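Local coordinates for short chain dehydrogenase (Mycobacterium smegmatis, PDB 3UCX), which probably acts as an NAD(P)-dependent oxidoreductase of the short-chain dehydrogenase/reductase family, its natural substrate not being established, at residues A[50-55]-A[62-67]; A[24-29]-A[234-239]; A[110-115]-A[157-162]; A[122-127]-A[168-173]; A[37-42]-A[76-81]. One frame throughout, in Å; residues are numbered along the deposited sequence.

Contact 1: A[50-55]-A[62-67]; sequences DVAKQV and ALSVGT
Ala62 CB settles between two side chains of the helix, and the pair illustrates how methyl groups let a helix lie close to a sheet. On the inner, tightly packed side, Val55 CG1 approaches this methyl to 3.8 Å. The valine puts that branch anti to the backbone N (chi1 171°), which brings it alongside the start of strand 62-66. One helical turn earlier, Ala52 CB meets Ala62 CB at the same 3.8 Å, methyl against methyl. Val55 continues inward onto Leu38, and Val51, one turn earlier, packs on Leu40 and on helix 23-33.

Toward solvent the contact thins to one atom pair: Ser64, partly exposed, touches with OG alone, 3.7 Å from Ala52 CB, a hydroxyl resting against a methyl. Around the helix from the strand, Asp50 is exposed and Gln54 partly so, and they join each other: Gln54 NE2 donates to Asp50 OD2 over 3.1 Å at 158°, on the syn side of the carboxylate though tilted out of its plane.

Helix 45-57 runs almost antiparallel to strand 62-66, at 169° with 8.4 Å between the two axes. This is the return limb of a right-handed beta-alpha-beta unit whose first strand is 37-42. The chemistry is that of small apolar groups: the helix is fitted to the edge of the sheet by shape and burial, while the bond from Gln54 to Asp50 stays within the helix and plays no part in joining it to the strand.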
# COMPACT_ATOMS: atom_id res chain seq x y z
N ASP A 50 -7.99 8.14 39.06
CA ASP A 50 -7.80 9.53 38.65
C ASP A 50 -8.41 9.82 37.28
O ASP A 50 -8.91 10.94 37.05
CB ASP A 50 -6.35 9.98 38.63
CG ASP A 50 -6.22 11.40 38.08
OD1 ASP A 50 -6.80 12.32 38.70
OD2 ASP A 50 -5.62 11.59 36.99
N VAL A 51 -8.37 8.86 36.37
CA VAL A 51 -9.02 9.08 35.07
C VAL A 51 -10.52 9.28 35.29
O VAL A 51 -11.12 10.20 34.71
CB VAL A 51 -8.76 7.94 34.05
CG1 VAL A 51 -9.31 8.37 32.70
CG2 VAL A 51 -7.28 7.62 33.95
N ALA A 52 -11.13 8.45 36.14
CA ALA A 52 -12.56 8.57 36.40
C ALA A 52 -12.91 9.97 36.95
O ALA A 52 -13.93 10.57 36.57
CB ALA A 52 -13.04 7.48 37.35
N LYS A 53 -12.05 10.51 37.81
CA LYS A 53 -12.22 11.88 38.32
C LYS A 53 -12.19 12.94 37.21
O LYS A 53 -13.04 13.83 37.17
CB LYS A 53 -11.19 12.20 39.42
N GLN A 54 -11.26 12.83 36.27
CA GLN A 54 -11.26 13.76 35.14
C GLN A 54 -12.56 13.67 34.35
O GLN A 54 -13.07 14.68 33.86
CB GLN A 54 -10.06 13.54 34.21
CG GLN A 54 -8.73 13.70 34.95
CD GLN A 54 -7.54 13.78 34.03
OE1 GLN A 54 -7.63 14.34 32.94
NE2 GLN A 54 -6.41 13.24 34.48
N VAL A 55 -13.11 12.46 34.25
CA VAL A 55 -14.39 12.28 33.57
C VAL A 55 -15.54 12.91 34.36
O VAL A 55 -16.35 13.68 33.82
CB VAL A 55 -14.69 10.79 33.27
CG1 VAL A 55 -16.12 10.62 32.77
CG2 VAL A 55 -13.67 10.26 32.25
N ALA A 62 -18.38 7.83 34.89
CA ALA A 62 -17.33 6.87 34.58
C ALA A 62 -17.53 5.59 35.38
O ALA A 62 -17.65 5.64 36.60
CB ALA A 62 -15.96 7.48 34.86
N LEU A 63 -17.58 4.44 34.70
CA LEU A 63 -17.55 3.14 35.34
C LEU A 63 -16.14 2.57 35.19
O LEU A 63 -15.67 2.37 34.06
CB LEU A 63 -18.55 2.20 34.67
CG LEU A 63 -18.68 0.77 35.21
CD1 LEU A 63 -19.43 0.78 36.54
CD2 LEU A 63 -19.40 -0.11 34.18
N SER A 64 -15.50 2.27 36.32
CA SER A 64 -14.15 1.71 36.31
C SER A 64 -14.23 0.23 36.61
O SER A 64 -14.83 -0.16 37.61
CB SER A 64 -13.26 2.39 37.36
OG SER A 64 -13.14 3.78 37.06
N VAL A 65 -13.66 -0.59 35.73
CA VAL A 65 -13.71 -2.04 35.88
C VAL A 65 -12.34 -2.67 35.63
O VAL A 65 -11.86 -2.71 34.50
CB VAL A 65 -14.74 -2.71 34.94
CG1 VAL A 65 -14.88 -4.19 35.27
CG2 VAL A 65 -16.09 -2.01 35.02
N GLY A 66 -11.74 -3.21 36.69
CA GLY A 66 -10.49 -3.96 36.57
C GLY A 66 -10.68 -5.17 35.69
O GLY A 66 -11.51 -6.03 35.98
N THR A 67 -9.94 -5.23 34.59
CA THR A 67 -10.14 -6.24 33.55
C THR A 67 -8.80 -6.66 32.93
O THR A 67 -8.05 -5.82 32.39
CB THR A 67 -11.04 -5.71 32.41
OG1 THR A 67 -12.27 -5.23 32.96
CG2 THR A 67 -11.35 -6.79 31.38

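Contact 2: A[24-29]-A[234-239]; sequences GTTLAR and EVASAI
Ser237 OG is gripped twice, by Asp233 O of its own helix and by Arg30 NH2 of helix 23-33, while its neighbour Ala236 turns its methyl to Thr26 and Leu27 on that same helix. Thr26 divides its labour: OG1 is hydrogen-bonded to Glu232 OE1, and CG2, held anti to the backbone N, touches Ala236 CB at 3.9 Å. Arg29 NH2 adds a salt bridge to Asp233, so polar links line one flank of an otherwise greasy seam.

Deeper in, Leu27 does most of the filling. With CG swung anti to its N (chi1 -160°), its CD1 methyl reaches between Ala236 and Ile239. It comes to 3.6 Å from Ile239 CG2 and to 3.9 Å from Ala236 CB. The second methyl, CD2, lies 4.0 Å from Ile239 CD1, so the leucine fork is laid across the isoleucine branches, the two side chains meeting at about a right angle. All four touching residues are buried.

The backbones come nearest at Leu27 and Ala236, whose CA atoms are 5.4 Å apart; an alanine at the crossing allows such closeness. The axes stand 9.3 Å apart and cross at -52°. Helix 23-33 directly follows strand 13-17 and, as in the Rossmann fold of this family, probably carries the end of the glycine-rich dinucleotide-binding turn; helix 232-243 packs beside it on the same face of the parallel sheet.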
# COMPACT_ATOMS: atom_id res chain seq x y z
N GLY A 24 -4.53 7.20 26.84
CA GLY A 24 -5.75 6.70 27.47
C GLY A 24 -6.47 7.71 28.36
O GLY A 24 -7.69 7.85 28.33
N THR A 25 -5.69 8.41 29.18
CA THR A 25 -6.25 9.41 30.08
C THR A 25 -6.76 10.61 29.27
O THR A 25 -7.87 11.09 29.49
CB THR A 25 -5.20 9.83 31.14
OG1 THR A 25 -4.84 8.68 31.93
CG2 THR A 25 -5.76 10.91 32.06
N THR A 26 -5.96 11.08 28.32
CA THR A 26 -6.39 12.17 27.45
C THR A 26 -7.68 11.81 26.71
O THR A 26 -8.60 12.61 26.62
CB THR A 26 -5.30 12.53 26.43
OG1 THR A 26 -4.19 13.09 27.12
CG2 THR A 26 -5.83 13.56 25.41
N LEU A 27 -7.74 10.59 26.20
CA LEU A 27 -8.92 10.12 25.45
C LEU A 27 -10.20 10.12 26.29
O LEU A 27 -11.24 10.62 25.85
CB LEU A 27 -8.60 8.73 24.87
CG LEU A 27 -9.40 8.17 23.70
CD1 LEU A 27 -9.40 9.09 22.48
CD2 LEU A 27 -8.80 6.81 23.36
N ALA A 28 -10.11 9.60 27.50
CA ALA A 28 -11.25 9.53 28.42
C ALA A 28 -11.76 10.93 28.70
O ALA A 28 -12.96 11.21 28.63
CB ALA A 28 -10.82 8.86 29.73
N ARG A 29 -10.82 11.83 29.01
CA ARG A 29 -11.18 13.21 29.27
C ARG A 29 -11.84 13.81 28.06
O ARG A 29 -12.90 14.41 28.17
CB ARG A 29 -9.93 14.02 29.68
CG ARG A 29 -10.18 15.51 29.92
CD ARG A 29 -8.90 16.32 30.19
NE ARG A 29 -7.86 16.22 29.16
CZ ARG A 29 -7.85 16.88 27.99
NH1 ARG A 29 -8.83 17.71 27.67
NH2 ARG A 29 -6.84 16.70 27.14
N GLU A 234 -3.92 15.54 19.79
CA GLU A 234 -4.07 15.40 18.33
C GLU A 234 -4.42 13.97 17.96
O GLU A 234 -5.20 13.73 17.03
CB GLU A 234 -2.80 15.88 17.58
CG GLU A 234 -2.72 17.41 17.52
CD GLU A 234 -1.37 17.96 17.05
OE1 GLU A 234 -0.34 17.30 17.28
OE2 GLU A 234 -1.35 19.05 16.46
N VAL A 235 -3.85 13.01 18.67
CA VAL A 235 -4.16 11.60 18.39
C VAL A 235 -5.59 11.32 18.89
O VAL A 235 -6.40 10.67 18.18
CB VAL A 235 -3.14 10.65 19.03
CG1 VAL A 235 -3.55 9.18 18.81
CG2 VAL A 235 -1.74 10.96 18.48
N ALA A 236 -5.91 11.82 20.08
CA ALA A 236 -7.27 11.72 20.60
C ALA A 236 -8.33 12.30 19.66
O ALA A 236 -9.42 11.71 19.48
CB ALA A 236 -7.36 12.40 21.98
N SER A 237 -8.05 13.46 19.07
CA SER A 237 -8.98 14.05 18.11
C SER A 237 -9.31 13.10 16.93
O SER A 237 -10.46 13.02 16.49
CB SER A 237 -8.43 15.35 17.54
OG SER A 237 -8.40 16.37 18.54
N ALA A 238 -8.29 12.45 16.40
CA ALA A 238 -8.47 11.47 15.31
C ALA A 238 -9.36 10.30 15.76
O ALA A 238 -10.23 9.85 15.01
CB ALA A 238 -7.12 10.94 14.85
N ILE A 239 -9.13 9.81 16.97
CA ILE A 239 -9.91 8.69 17.53
C ILE A 239 -11.36 9.12 17.74
O ILE A 239 -12.30 8.39 17.39
CB ILE A 239 -9.29 8.19 18.84
CG1 ILE A 239 -7.93 7.55 18.57
CG2 ILE A 239 -10.21 7.21 19.56
CD1 ILE A 239 -7.09 7.36 19.81

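Contact 3: A[110-115]-A[157-162]; sequences FEHMRD and YGAYKM
His112 and Met113 both converge on the methyl of Ala159, and the helix that carries them shows how one small residue can receive two large ones. The first turn begins with Phe110, whose ring takes no part in the contact across the seam but receives Met113 CE over one face, toward the rim. That ring also serves the assembly, meeting Phe122 of the third subunit and making a cation-pi contact with Arg126 of that same subunit.

Next along the face comes His112. Its CG is anti to the backbone N (chi1 171°), which carries the imidazole out toward the second helix. Ala159 CB lies at the ring edge, near its plane, 4.0 Å from CD2 and 4.1 Å from NE2, so the methyl abuts the rim and does not stack on a face.

Met113 follows and touches both Ala159 and Met162. Its CG is 3.9 Å from Ala159 CB, and beyond it SD lies 4.2 Å from Met162 CE, sulfur against methyl. A bend at chi3 (-75°) then folds Met113 CE back over Phe110. Arg114 points away from this seam, and its NH2 forms a salt bridge with Glu118 of the third subunit.

The two helices come together with axes 10.0 Å apart, crossing at -30°. Tyr157, at the N-cap of helix 158-179, and Lys161 one turn on have the YxxxK spacing of short-chain dehydrogenases, where such a pair probably belongs to the active site; the contact described here packs a different flank of that helix.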
# COMPACT_ATOMS: atom_id res chain seq x y z
N PHE A 110 10.25 -16.18 22.12
CA PHE A 110 8.95 -16.55 21.54
C PHE A 110 7.82 -16.27 22.55
O PHE A 110 6.75 -15.81 22.17
CB PHE A 110 8.94 -18.01 21.07
CG PHE A 110 9.73 -18.26 19.80
CD1 PHE A 110 11.10 -18.32 19.82
CD2 PHE A 110 9.10 -18.45 18.60
CE1 PHE A 110 11.83 -18.54 18.65
CE2 PHE A 110 9.81 -18.68 17.43
CZ PHE A 110 11.18 -18.70 17.45
N GLU A 111 8.07 -16.53 23.82
CA GLU A 111 7.11 -16.22 24.88
C GLU A 111 6.68 -14.75 24.84
O GLU A 111 5.49 -14.45 24.97
CB GLU A 111 7.70 -16.61 26.25
CG GLU A 111 7.00 -16.01 27.46
CD GLU A 111 7.81 -16.20 28.75
OE1 GLU A 111 7.89 -17.35 29.21
OE2 GLU A 111 8.37 -15.20 29.29
N HIS A 112 7.64 -13.83 24.65
CA HIS A 112 7.30 -12.40 24.57
C HIS A 112 6.37 -12.09 23.42
O HIS A 112 5.43 -11.31 23.56
CB HIS A 112 8.58 -11.56 24.43
CG HIS A 112 8.32 -10.11 24.12
ND1 HIS A 112 7.88 -9.23 25.05
CD2 HIS A 112 8.42 -9.39 22.92
CE1 HIS A 112 7.72 -8.01 24.47
NE2 HIS A 112 8.05 -8.11 23.18
N MET A 113 6.67 -12.66 22.25
CA MET A 113 5.85 -12.41 21.07
C MET A 113 4.46 -13.03 21.23
O MET A 113 3.46 -12.41 20.82
CB MET A 113 6.58 -12.91 19.84
CG MET A 113 7.87 -12.15 19.58
SD MET A 113 8.68 -12.59 18.04
CE MET A 113 9.38 -14.18 18.49
N ARG A 114 4.38 -14.23 21.80
CA ARG A 114 3.05 -14.84 22.08
C ARG A 114 2.24 -13.95 23.02
O ARG A 114 1.05 -13.77 22.80
CB ARG A 114 3.16 -16.24 22.68
CG ARG A 114 3.83 -17.25 21.77
CD ARG A 114 3.73 -18.67 22.32
NE ARG A 114 4.57 -19.57 21.54
CZ ARG A 114 5.76 -20.01 21.90
NH1 ARG A 114 6.27 -19.69 23.08
NH2 ARG A 114 6.45 -20.81 21.09
N ASP A 115 2.88 -13.41 24.06
CA ASP A 115 2.22 -12.51 25.01
C ASP A 115 1.79 -11.20 24.33
O ASP A 115 0.71 -10.70 24.62
CB ASP A 115 3.14 -12.16 26.19
CG ASP A 115 3.37 -13.31 27.14
OD1 ASP A 115 2.64 -14.31 27.09
OD2 ASP A 115 4.32 -13.20 27.96
N TYR A 157 12.16 -3.21 15.75
CA TYR A 157 10.73 -3.02 15.92
C TYR A 157 9.91 -4.26 15.55
O TYR A 157 8.68 -4.17 15.48
CB TYR A 157 10.26 -1.84 15.05
CG TYR A 157 10.70 -0.48 15.50
CD1 TYR A 157 9.88 0.30 16.31
CD2 TYR A 157 11.91 0.06 15.10
CE1 TYR A 157 10.27 1.57 16.71
CE2 TYR A 157 12.30 1.33 15.49
CZ TYR A 157 11.47 2.07 16.29
OH TYR A 157 11.84 3.33 16.70
N GLY A 158 10.56 -5.40 15.31
CA GLY A 158 9.88 -6.57 14.75
C GLY A 158 8.71 -7.14 15.55
O GLY A 158 7.65 -7.39 14.98
N ALA A 159 8.89 -7.39 16.85
CA ALA A 159 7.80 -7.99 17.62
C ALA A 159 6.60 -7.07 17.63
O ALA A 159 5.47 -7.52 17.50
CB ALA A 159 8.25 -8.31 19.06
N TYR A 160 6.88 -5.78 17.76
CA TYR A 160 5.84 -4.75 17.81
C TYR A 160 5.13 -4.63 16.46
O TYR A 160 3.90 -4.63 16.40
CB TYR A 160 6.47 -3.41 18.22
CG TYR A 160 5.51 -2.34 18.67
CD1 TYR A 160 4.52 -2.61 19.58
CD2 TYR A 160 5.66 -1.03 18.24
CE1 TYR A 160 3.65 -1.62 20.02
CE2 TYR A 160 4.79 -0.04 18.67
CZ TYR A 160 3.79 -0.35 19.55
OH TYR A 160 2.92 0.61 20.02
N LYS A 161 5.90 -4.55 15.38
CA LYS A 161 5.30 -4.54 14.03
C LYS A 161 4.47 -5.82 13.74
O LYS A 161 3.39 -5.74 13.12
CB LYS A 161 6.38 -4.37 12.96
CG LYS A 161 5.88 -4.31 11.51
CD LYS A 161 7.06 -4.36 10.56
CE LYS A 161 6.76 -4.37 9.06
NZ LYS A 161 5.99 -3.18 8.72
N MET A 162 4.97 -6.96 14.19
CA MET A 162 4.26 -8.23 13.94
C MET A 162 2.88 -8.23 14.59
O MET A 162 1.88 -8.53 13.93
CB MET A 162 5.05 -9.43 14.44
CG MET A 162 4.24 -10.75 14.44
SD MET A 162 5.04 -12.02 15.44
CE MET A 162 6.50 -12.27 14.43

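Contact 4: A[122-127]-A[168-173]; sequences FGALRL and LAMSQT
Met170 reaches across to Leu125 and Ala124, and its chain is an example of a long, flexible residue spanning two helices where, at this level, their backbones stand apart. From CB the chain runs outward with CG anti to the backbone N (chi1 -174°), and the next bond is extended too, so CB and CG serve as a straight stem toward helix 110-130. The sulfur makes the first close approach. SD sits 3.8 Å from Leu125 CB and 4.1 Å from Leu125 CD1, with CG and CD2 of the same leucine scarcely farther off; it thus lies against the whole branched side chain. At chi3 (78°) the chain bends, and CE turns from the leucine fork toward the helix backbone. There the terminal methyl is 4.0 Å from Leu125 N and 4.3 Å from Ala124 CB.

Leu125 presents its flank, not its end, and the two side chains cross obliquely. At their nearest the backbones are 8.2 Å apart, between the CA atoms of Leu125 and Met170, a span that the methionine bridges by itself. Every touching residue is buried.

Met170 also packs on Val121 of helix 110-130 and on Phe105 of the third subunit, so its place is both within the chain and at an interface. On the sheet side of helix 110-130, Ala124 touches Asn94 of strand 91-94, and Leu127 leans on helix 72-85, which lies next to helix 110-130 along this face of the sheet.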
# COMPACT_ATOMS: atom_id res chain seq x y z
N PHE A 122 -5.54 -10.75 20.44
CA PHE A 122 -6.64 -11.55 20.99
C PHE A 122 -7.44 -10.84 22.05
O PHE A 122 -8.65 -11.01 22.13
CB PHE A 122 -6.17 -12.93 21.45
CG PHE A 122 -5.59 -13.76 20.34
CD1 PHE A 122 -6.21 -13.85 19.10
CD2 PHE A 122 -4.41 -14.46 20.52
CE1 PHE A 122 -5.66 -14.61 18.07
CE2 PHE A 122 -3.86 -15.24 19.50
CZ PHE A 122 -4.48 -15.32 18.28
N GLY A 123 -6.76 -10.01 22.85
CA GLY A 123 -7.44 -9.15 23.82
C GLY A 123 -8.43 -8.19 23.17
O GLY A 123 -9.58 -8.09 23.61
N ALA A 124 -7.98 -7.50 22.13
CA ALA A 124 -8.84 -6.60 21.38
C ALA A 124 -10.00 -7.37 20.76
O ALA A 124 -11.15 -6.89 20.81
CB ALA A 124 -8.04 -5.84 20.29
N LEU A 125 -9.73 -8.55 20.22
CA LEU A 125 -10.81 -9.36 19.59
C LEU A 125 -11.84 -9.76 20.66
O LEU A 125 -13.06 -9.64 20.45
CB LEU A 125 -10.26 -10.62 18.94
CG LEU A 125 -11.25 -11.50 18.16
CD1 LEU A 125 -12.04 -10.69 17.14
CD2 LEU A 125 -10.53 -12.68 17.51
N ARG A 126 -11.36 -10.23 21.80
CA ARG A 126 -12.24 -10.63 22.90
C ARG A 126 -13.17 -9.49 23.31
O ARG A 126 -14.37 -9.69 23.49
CB ARG A 126 -11.40 -11.09 24.10
CG ARG A 126 -12.01 -12.22 24.89
CD ARG A 126 -11.14 -12.67 26.07
NE ARG A 126 -10.44 -13.92 25.78
CZ ARG A 126 -9.17 -14.04 25.42
NH1 ARG A 126 -8.40 -12.98 25.29
NH2 ARG A 126 -8.66 -15.24 25.20
N LEU A 127 -12.62 -8.29 23.44
CA LEU A 127 -13.42 -7.09 23.73
C LEU A 127 -14.47 -6.79 22.69
O LEU A 127 -15.62 -6.53 23.03
CB LEU A 127 -12.54 -5.83 23.83
CG LEU A 127 -12.24 -5.31 25.21
CD1 LEU A 127 -13.53 -5.04 25.99
CD2 LEU A 127 -11.41 -6.41 25.84
N LEU A 168 -3.98 -5.01 12.68
CA LEU A 168 -4.49 -4.24 11.54
C LEU A 168 -5.26 -5.14 10.57
O LEU A 168 -6.38 -4.82 10.14
CB LEU A 168 -3.35 -3.50 10.83
CG LEU A 168 -3.74 -2.61 9.64
CD1 LEU A 168 -4.79 -1.57 10.04
CD2 LEU A 168 -2.49 -2.00 8.97
N ALA A 169 -4.67 -6.29 10.28
CA ALA A 169 -5.30 -7.27 9.40
C ALA A 169 -6.66 -7.71 9.99
O ALA A 169 -7.69 -7.69 9.32
CB ALA A 169 -4.38 -8.46 9.19
N MET A 170 -6.66 -8.06 11.27
CA MET A 170 -7.88 -8.44 11.98
C MET A 170 -8.93 -7.32 11.95
O MET A 170 -10.15 -7.59 11.77
CB MET A 170 -7.56 -8.79 13.42
CG MET A 170 -8.74 -9.33 14.21
SD MET A 170 -8.30 -9.53 15.93
CE MET A 170 -8.38 -7.86 16.55
N SER A 171 -8.48 -6.08 12.15
CA SER A 171 -9.37 -4.94 12.15
C SER A 171 -10.06 -4.76 10.81
O SER A 171 -11.24 -4.38 10.73
CB SER A 171 -8.60 -3.66 12.52
OG SER A 171 -8.00 -3.77 13.82
N GLN A 172 -9.31 -5.01 9.76
CA GLN A 172 -9.82 -4.91 8.41
C GLN A 172 -10.88 -5.99 8.11
O GLN A 172 -11.96 -5.68 7.62
CB GLN A 172 -8.66 -4.97 7.42
CG GLN A 172 -7.81 -3.68 7.43
CD GLN A 172 -6.58 -3.77 6.58
OE1 GLN A 172 -6.13 -4.88 6.25
NE2 GLN A 172 -6.01 -2.60 6.19
N THR A 173 -10.57 -7.24 8.43
CA THR A 173 -11.56 -8.32 8.28
C THR A 173 -12.82 -8.04 9.13
O THR A 173 -13.96 -8.29 8.68
CB THR A 173 -10.95 -9.67 8.70
OG1 THR A 173 -9.78 -9.94 7.89
CG2 THR A 173 -12.00 -10.82 8.51

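Contact 5: A[37-42]-A[76-81]; sequences DLVLAA and AHLVDE
A beta-alpha-beta crossover typical of the Rossmann fold underlies the meeting of Val39 and Ala41 with Leu78: helix 72-85 leads from strand 62-66 to strand 91-94 and, on its way over the sheet, passes the inner strand 37-42. One leucine makes the whole contact. Its CG stands anti to the backbone N (chi1 173°), which drives the fork down onto the sheet, and the two methyls share the work. CD1 approaches Val39 CG1 to 3.7 Å and also lies 4.1 Å from Ala41 CB, whereas CD2 is nearer the alanine, at 3.9 Å. The side chains of Val39 and Leu78 meet at a slant, one methyl of each in contact. The backbones are nearest at Ala41 and Leu78, with 7.8 Å between their CA atoms, a gap the leucine side chain spans.

The strand follows the usual alternation. Val39 and Ala41 face helix 72-85, while Leu38 and Leu40 point to the opposite face and pack on helix 45-57, so two helices sandwich strand 37-42. Within the sheet that strand lies between 13-17 and 62-66, and Leu78 extends its reach to Val65 on the latter.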
# COMPACT_ATOMS: atom_id res chain seq x y z
N ASP A 37 -20.47 9.25 28.25
CA ASP A 37 -20.18 8.57 29.49
C ASP A 37 -19.24 7.43 29.21
O ASP A 37 -19.28 6.86 28.12
CB ASP A 37 -21.46 8.02 30.12
CG ASP A 37 -22.37 9.12 30.60
OD1 ASP A 37 -21.90 10.06 31.26
OD2 ASP A 37 -23.57 9.05 30.28
N LEU A 38 -18.41 7.08 30.19
CA LEU A 38 -17.29 6.19 29.97
C LEU A 38 -17.39 4.89 30.74
O LEU A 38 -17.88 4.85 31.86
CB LEU A 38 -15.98 6.88 30.39
CG LEU A 38 -15.30 7.84 29.42
CD1 LEU A 38 -14.65 7.08 28.28
CD2 LEU A 38 -16.26 8.90 28.91
N VAL A 39 -16.84 3.85 30.13
CA VAL A 39 -16.39 2.65 30.81
C VAL A 39 -14.88 2.61 30.66
O VAL A 39 -14.37 2.66 29.54
CB VAL A 39 -17.00 1.37 30.19
CG1 VAL A 39 -16.44 0.14 30.89
CG2 VAL A 39 -18.52 1.43 30.27
N LEU A 40 -14.18 2.53 31.78
CA LEU A 40 -12.73 2.46 31.79
C LEU A 40 -12.27 1.08 32.25
O LEU A 40 -12.62 0.61 33.35
CB LEU A 40 -12.16 3.56 32.71
CG LEU A 40 -12.65 4.98 32.44
CD1 LEU A 40 -12.19 5.96 33.54
CD2 LEU A 40 -12.27 5.48 31.05
N ALA A 41 -11.48 0.43 31.41
CA ALA A 41 -11.00 -0.92 31.67
C ALA A 41 -9.46 -0.94 31.60
O ALA A 41 -8.87 -0.39 30.68
CB ALA A 41 -11.62 -1.91 30.69
N ALA A 42 -8.84 -1.54 32.61
CA ALA A 42 -7.40 -1.74 32.67
C ALA A 42 -7.18 -2.82 33.73
O ALA A 42 -8.10 -3.11 34.49
CB ALA A 42 -6.69 -0.45 33.05
N ALA A 76 -16.12 -11.09 30.15
CA ALA A 76 -17.55 -11.31 30.33
C ALA A 76 -18.08 -10.45 31.46
O ALA A 76 -19.16 -9.86 31.36
CB ALA A 76 -17.87 -12.79 30.58
N HIS A 77 -17.31 -10.36 32.54
CA HIS A 77 -17.67 -9.51 33.67
C HIS A 77 -17.73 -8.04 33.28
O HIS A 77 -18.68 -7.35 33.62
CB HIS A 77 -16.71 -9.73 34.85
CG HIS A 77 -16.95 -8.82 36.03
ND1 HIS A 77 -18.02 -8.94 36.84
CD2 HIS A 77 -16.18 -7.77 36.55
CE1 HIS A 77 -17.97 -8.01 37.80
NE2 HIS A 77 -16.84 -7.29 37.63
N LEU A 78 -16.72 -7.55 32.55
CA LEU A 78 -16.75 -6.16 32.03
C LEU A 78 -18.02 -5.86 31.22
O LEU A 78 -18.64 -4.83 31.40
CB LEU A 78 -15.51 -5.88 31.18
CG LEU A 78 -15.44 -4.56 30.42
CD1 LEU A 78 -15.34 -3.39 31.40
CD2 LEU A 78 -14.25 -4.58 29.45
N VAL A 79 -18.38 -6.76 30.31
CA VAL A 79 -19.60 -6.60 29.53
C VAL A 79 -20.83 -6.56 30.45
O VAL A 79 -21.67 -5.69 30.33
CB VAL A 79 -19.75 -7.73 28.48
CG1 VAL A 79 -21.09 -7.62 27.75
CG2 VAL A 79 -18.59 -7.68 27.49
N ASP A 80 -20.91 -7.51 31.38
CA ASP A 80 -22.05 -7.56 32.29
C ASP A 80 -22.17 -6.28 33.13
O ASP A 80 -23.25 -5.69 33.24
CB ASP A 80 -21.99 -8.81 33.18
CG ASP A 80 -22.28 -10.11 32.42
OD1 ASP A 80 -22.90 -10.07 31.33
OD2 ASP A 80 -21.88 -11.19 32.92
N GLU A 81 -21.04 -5.79 33.64
CA GLU A 81 -21.07 -4.58 34.48
C GLU A 81 -21.47 -3.35 33.67
O GLU A 81 -22.24 -2.51 34.14
CB GLU A 81 -19.73 -4.37 35.19
CG GLU A 81 -19.49 -5.37 36.31
CD GLU A 81 -20.45 -5.19 37.48
OE1 GLU A 81 -20.59 -4.07 37.99
OE2 GLU A 81 -21.09 -6.19 37.86

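Overall arrangement
The helices of the five contacts lie in two layers, one on each face of a parallel sheet. Contacts 1 and 5 share neighbouring strands and lie about 10 Å apart, centre to centre; Leu63 O to Leu40 N, 2.7 Å, is a probable hydrogen bond between them. Contact 2 joins the layer of contact 1, where Val51 CG1 meets Ala28 CB at 3.4 Å. On the other face of the sheet, Leu127 CD1 touches Leu78 CD2 at 3.6 Å, linking contact 4 to contact 5. Contacts 3 and 4 use the same two helices, with centres about 16 Å apart, and both border the third subunit. The pocket of the bound 2-(2-methoxyethoxy)ethanol includes Pro104, Ala155 and Lys156, the last two immediately before Tyr157 of contact 3.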